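Local coordinates for protein glycerol-3-phosphate dehydrogenase [NAD(+)] (Dunaliella salina, PDB 6IUY) that probably interconverts sn-glycerol 3-phosphate and dihydroxyacetone phosphate using NAD, and carries a phosphatase domain as well, enabling direct conversion of dihydroxyacetone phosphate to glycerol, at residues 494-497 against 498-502; 389-392 against 393-396. All coordinates share one frame; numbering follows the deposited sequence.

From the N terminus, contact 2 comes first, where strand 388-391 of a two-stranded antiparallel hairpin turns into helix 392-400, in the part of the dehydrogenase that binds NAD. Contact 1 follows a hundred residues later, in the last turns of helix 481-502. Each is local, within one continuous piece of chain: contact 2 at a strand-to-helix junction, contact 1 between successive helical turns. Neither closes a long loop; they stand in series and neither nest nor cross. Their centres are about 16 Å apart, and they meet where I502 packs against P389. Helix 454-477 links them further, receiving L391, I392 and S393 from contact 2 and M495, F498 and C499 from contact 1.

Contact 1 of 2, residues 494-497 against 498-502; sequences EMRK and FCKFI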
loop_
_atom_site.group_PDB
_atom_site.type_symbol
_atom_site.label_atom_id
_atom_site.label_comp_id
_atom_site.label_asym_id
_atom_site.label_seq_id
_atom_site.Cartn_x
_atom_site.Cartn_y
_atom_site.Cartn_z
ATOM N N GLU A 494 -1.608 -11.817 -1.736
ATOM C CA GLU A 494 -2.580 -12.613 -2.486
ATOM C C GLU A 494 -3.888 -11.846 -2.752
ATOM O O GLU A 494 -4.536 -12.080 -3.756
ATOM C CB GLU A 494 -2.889 -13.914 -1.766
ATOM C CG GLU A 494 -1.750 -14.884 -1.756
ATOM C CD GLU A 494 -2.175 -16.210 -1.216
ATOM O OE1 GLU A 494 -1.307 -16.970 -0.720
ATOM O OE2 GLU A 494 -3.400 -16.490 -1.282
ATOM N N MET A 495 -4.267 -10.942 -1.856
ATOM C CA MET A 495 -5.379 -10.039 -2.126
ATOM C C MET A 495 -5.081 -9.279 -3.413
ATOM O O MET A 495 -5.879 -9.281 -4.361
ATOM C CB MET A 495 -5.592 -9.071 -0.960
ATOM C CG MET A 495 -6.237 -9.720 0.271
ATOM S SD MET A 495 -6.103 -8.711 1.768
ATOM C CE MET A 495 -6.965 -7.190 1.335
ATOM N N ARG A 496 -3.905 -8.651 -3.418
ATOM C CA ARG A 496 -3.322 -7.950 -4.556
ATOM C C ARG A 496 -3.354 -8.756 -5.847
ATOM O O ARG A 496 -3.770 -8.261 -6.884
ATOM C CB ARG A 496 -1.874 -7.581 -4.224
ATOM C CG ARG A 496 -1.335 -6.426 -5.043
ATOM C CD ARG A 496 -0.041 -5.911 -4.466
ATOM N NE ARG A 496 0.663 -5.033 -5.399
ATOM C CZ ARG A 496 1.814 -5.338 -5.997
ATOM N NH1 ARG A 496 2.401 -6.505 -5.754
ATOM N NH2 ARG A 496 2.388 -4.465 -6.826
ATOM N N LYS A 497 -2.910 -10.002 -5.773
ATOM C CA LYS A 497 -2.852 -10.886 -6.930
ATOM C C LYS A 497 -4.247 -11.252 -7.448
ATOM O O LYS A 497 -4.510 -11.224 -8.651
ATOM C CB LYS A 497 -2.085 -12.152 -6.555
ATOM C CG LYS A 497 -1.678 -13.024 -7.703
ATOM C CD LYS A 497 -1.133 -14.359 -7.188
ATOM C CE LYS A 497 -0.360 -15.075 -8.287
ATOM N NZ LYS A 497 -0.070 -16.505 -7.986
ATOM N N PHE A 498 -5.144 -11.601 -6.538
ATOM C CA PHE A 498 -6.516 -11.923 -6.912
ATOM C C PHE A 498 -7.198 -10.714 -7.565
ATOM O O PHE A 498 -7.941 -10.847 -8.536
ATOM C CB PHE A 498 -7.285 -12.382 -5.672
ATOM C CG PHE A 498 -8.595 -13.033 -5.970
ATOM C CD1 PHE A 498 -8.652 -14.372 -6.259
ATOM C CD2 PHE A 498 -9.775 -12.301 -5.932
ATOM C CE1 PHE A 498 -9.845 -14.973 -6.525
ATOM C CE2 PHE A 498 -10.978 -12.904 -6.193
ATOM C CZ PHE A 498 -11.011 -14.242 -6.492
ATOM N N CYS A 499 -6.946 -9.530 -7.031
ATOM C CA CYS A 499 -7.491 -8.314 -7.635
ATOM C C CYS A 499 -7.033 -8.153 -9.069
ATOM O O CYS A 499 -7.791 -7.698 -9.931
ATOM C CB CYS A 499 -7.083 -7.079 -6.846
ATOM S SG CYS A 499 -8.176 -6.721 -5.486
ATOM N N LYS A 500 -5.786 -8.524 -9.324
ATOM C CA LYS A 500 -5.250 -8.407 -10.662
ATOM C C LYS A 500 -5.773 -9.540 -11.554
ATOM O O LYS A 500 -6.036 -9.320 -12.733
ATOM C CB LYS A 500 -3.719 -8.367 -10.608
ATOM C CG LYS A 500 -3.203 -7.131 -9.836
ATOM C CD LYS A 500 -1.682 -7.000 -9.899
ATOM C CE LYS A 500 -1.174 -5.851 -9.037
ATOM N NZ LYS A 500 0.269 -6.055 -8.733
ATOM N N PHE A 501 -5.980 -10.729 -10.998
ATOM C CA PHE A 501 -6.546 -11.826 -11.789
ATOM C C PHE A 501 -7.968 -11.566 -12.253
ATOM O O PHE A 501 -8.416 -12.164 -13.225
ATOM C CB PHE A 501 -6.550 -13.142 -11.008
ATOM C CG PHE A 501 -5.271 -13.905 -11.098
ATOM C CD1 PHE A 501 -4.067 -13.249 -11.299
ATOM C CD2 PHE A 501 -5.271 -15.280 -10.994
ATOM C CE1 PHE A 501 -2.892 -13.953 -11.380
ATOM C CE2 PHE A 501 -4.087 -15.992 -11.068
ATOM C CZ PHE A 501 -2.905 -15.326 -11.259
ATOM N N ILE A 502 -8.690 -10.693 -11.555
ATOM C CA ILE A 502 -10.128 -10.580 -11.798
ATOM C C ILE A 502 -10.538 -9.209 -12.293
ATOM O O ILE A 502 -11.400 -9.102 -13.165
ATOM C CB ILE A 502 -10.915 -10.943 -10.534
ATOM C CG1 ILE A 502 -11.276 -12.428 -10.597
ATOM C CG2 ILE A 502 -12.141 -10.079 -10.392
ATOM C CD1 ILE A 502 -11.758 -12.966 -9.321
#
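R496 and K500, one helical turn apart, run side by side, and K500 NZ sits 3.2 Å above the plane of the R496 guanidinium, over its centre. The closeness of the two cations is probably tolerated because aspartates lie beside them: R496 NH2 forms salt bridges to D508 and to D509 of the second subunit, while K500 makes a long, weak ion pair with D508. The extended R496 chain, with CG anti to the backbone N (chi1 -158°), carries the charge out to that interface. Replacing R496 with an alanine would probably leave D509 of the second subunit without this salt-bridge mate and K500 as a weak, distant partner for D508.

The next residue, K497, lies alongside F501, one turn further along the helix; its long aliphatic chain suits the ring, with K497 CE 3.9 Å from F501 CZ. K497 also forms a salt bridge with E583 and a cation-pi contact with F584, F501 meets W580 and F584 edge-to-face, and the E494 carboxylate is satisfied by Q490 and the backbone amides of L586 and F587. The N-H groups of F498 to F501 each bond to the carbonyl four residues back, F501 N to K497 O at 2.8 Å. With M495, F498 and C499 packed on helix 454-477, which bears the substrate-binding K464, this is an amphipathic alpha-helix of the helical C-terminal domain of glycerol-3-phosphate dehydrogenases.

Contact 2 of 2, residues 389-392 against 393-396; sequences PQLI and SQMV
The extended side chain of Q394 reaches back to L391, where Q394 OE1 accepts the backbone N-H of L391 N at 2.8 Å. The bond is nearly straight (166°), and the donor lies in the carbonyl plane, on a lone pair. With L391 the N-cap and Q394 three residues on, this is half of a capping box; the reciprocal bond, from a polar N-cap side chain to the N-H of Q394, cannot form because leucine has no acceptor. Backbone bonds then begin the helix: M395 N reaches L391 O at 3.0 Å, V396 N reaches I392 O at 2.9 Å, and a weak bond joins Q394 N to L391 O.

Van der Waals contacts complete the junction. The extended Q390 chain (CG anti to N, chi1 171°) crosses M395 at about a right angle, bringing Q390 CD to 3.8 Å from M395 CA. I392 CD1 approaches M395 CE at 4.3 Å, and I392 CG2 lies equally far from V396 CG2; M395 and V396 also press on helix 356-366. The apolar I392, M395 and V396 suit their buried places, the buried polar ends of Q390 and S393 have partners in R383 and E458, and the exposed glutamine gives the N-cap amide an acceptor.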
loop_
_atom_site.group_PDB
_atom_site.type_symbol
_atom_site.label_atom_id
_atom_site.label_comp_id
_atom_site.label_asym_id
_atom_site.label_seq_id
_atom_site.Cartn_x
_atom_site.Cartn_y
_atom_site.Cartn_z
ATOM N N PRO A 389 -16.366 -14.160 -9.142
ATOM C CA PRO A 389 -16.808 -13.366 -7.990
ATOM C C PRO A 389 -17.862 -12.326 -8.341
ATOM O O PRO A 389 -17.660 -11.555 -9.283
ATOM C CB PRO A 389 -15.526 -12.670 -7.538
ATOM C CG PRO A 389 -14.743 -12.533 -8.793
ATOM C CD PRO A 389 -15.016 -13.785 -9.592
ATOM N N GLN A 390 -18.956 -12.283 -7.588
ATOM C CA GLN A 390 -19.884 -11.163 -7.676
ATOM C C GLN A 390 -19.896 -10.459 -6.327
ATOM O O GLN A 390 -20.381 -11.020 -5.343
ATOM C CB GLN A 390 -21.291 -11.642 -8.066
ATOM C CG GLN A 390 -22.366 -10.571 -7.976
ATOM C CD GLN A 390 -23.760 -11.078 -8.358
ATOM O OE1 GLN A 390 -24.353 -11.907 -7.663
ATOM N NE2 GLN A 390 -24.286 -10.573 -9.468
ATOM N N LEU A 391 -19.343 -9.250 -6.257
ATOM C CA LEU A 391 -19.331 -8.520 -4.990
ATOM C C LEU A 391 -20.685 -7.841 -4.792
ATOM O O LEU A 391 -21.487 -7.755 -5.720
ATOM C CB LEU A 391 -18.198 -7.492 -4.950
ATOM C CG LEU A 391 -16.831 -8.112 -5.246
ATOM C CD1 LEU A 391 -15.701 -7.087 -5.187
ATOM C CD2 LEU A 391 -16.596 -9.265 -4.289
ATOM N N ILE A 392 -20.951 -7.348 -3.594
ATOM C CA ILE A 392 -22.280 -6.829 -3.343
ATOM C C ILE A 392 -22.635 -5.690 -4.302
ATOM O O ILE A 392 -23.771 -5.614 -4.786
ATOM C CB ILE A 392 -22.442 -6.352 -1.910
ATOM C CG1 ILE A 392 -22.020 -7.467 -0.959
ATOM C CG2 ILE A 392 -23.923 -5.948 -1.659
ATOM C CD1 ILE A 392 -22.527 -8.841 -1.398
ATOM N N SER A 393 -21.676 -4.818 -4.597
ATOM C CA SER A 393 -21.981 -3.678 -5.445
ATOM C C SER A 393 -22.319 -4.141 -6.869
ATOM O O SER A 393 -23.146 -3.528 -7.542
ATOM C CB SER A 393 -20.830 -2.679 -5.462
ATOM O OG SER A 393 -19.910 -2.990 -6.494
ATOM N N GLN A 394 -21.712 -5.233 -7.320
ATOM C CA GLN A 394 -22.043 -5.743 -8.641
ATOM C C GLN A 394 -23.404 -6.417 -8.594
ATOM O O GLN A 394 -24.115 -6.457 -9.591
ATOM C CB GLN A 394 -20.987 -6.731 -9.154
ATOM C CG GLN A 394 -19.540 -6.228 -9.085
ATOM C CD GLN A 394 -18.541 -7.319 -9.449
ATOM O OE1 GLN A 394 -18.461 -8.358 -8.790
ATOM N NE2 GLN A 394 -17.802 -7.102 -10.523
ATOM N N MET A 395 -23.758 -6.951 -7.431
ATOM C CA MET A 395 -25.028 -7.635 -7.250
ATOM C C MET A 395 -26.170 -6.634 -7.299
ATOM O O MET A 395 -27.212 -6.893 -7.894
ATOM C CB MET A 395 -25.042 -8.390 -5.925
ATOM C CG MET A 395 -26.364 -9.041 -5.610
ATOM S SD MET A 395 -26.387 -9.702 -3.934
ATOM C CE MET A 395 -25.161 -10.991 -4.059
ATOM N N VAL A 396 -25.955 -5.475 -6.689
ATOM C CA VAL A 396 -26.976 -4.450 -6.636
ATOM C C VAL A 396 -27.235 -3.858 -8.012
ATOM O O VAL A 396 -28.388 -3.643 -8.407
ATOM C CB VAL A 396 -26.590 -3.344 -5.660
ATOM C CG1 VAL A 396 -27.470 -2.108 -5.874
ATOM C CG2 VAL A 396 -26.693 -3.863 -4.234
#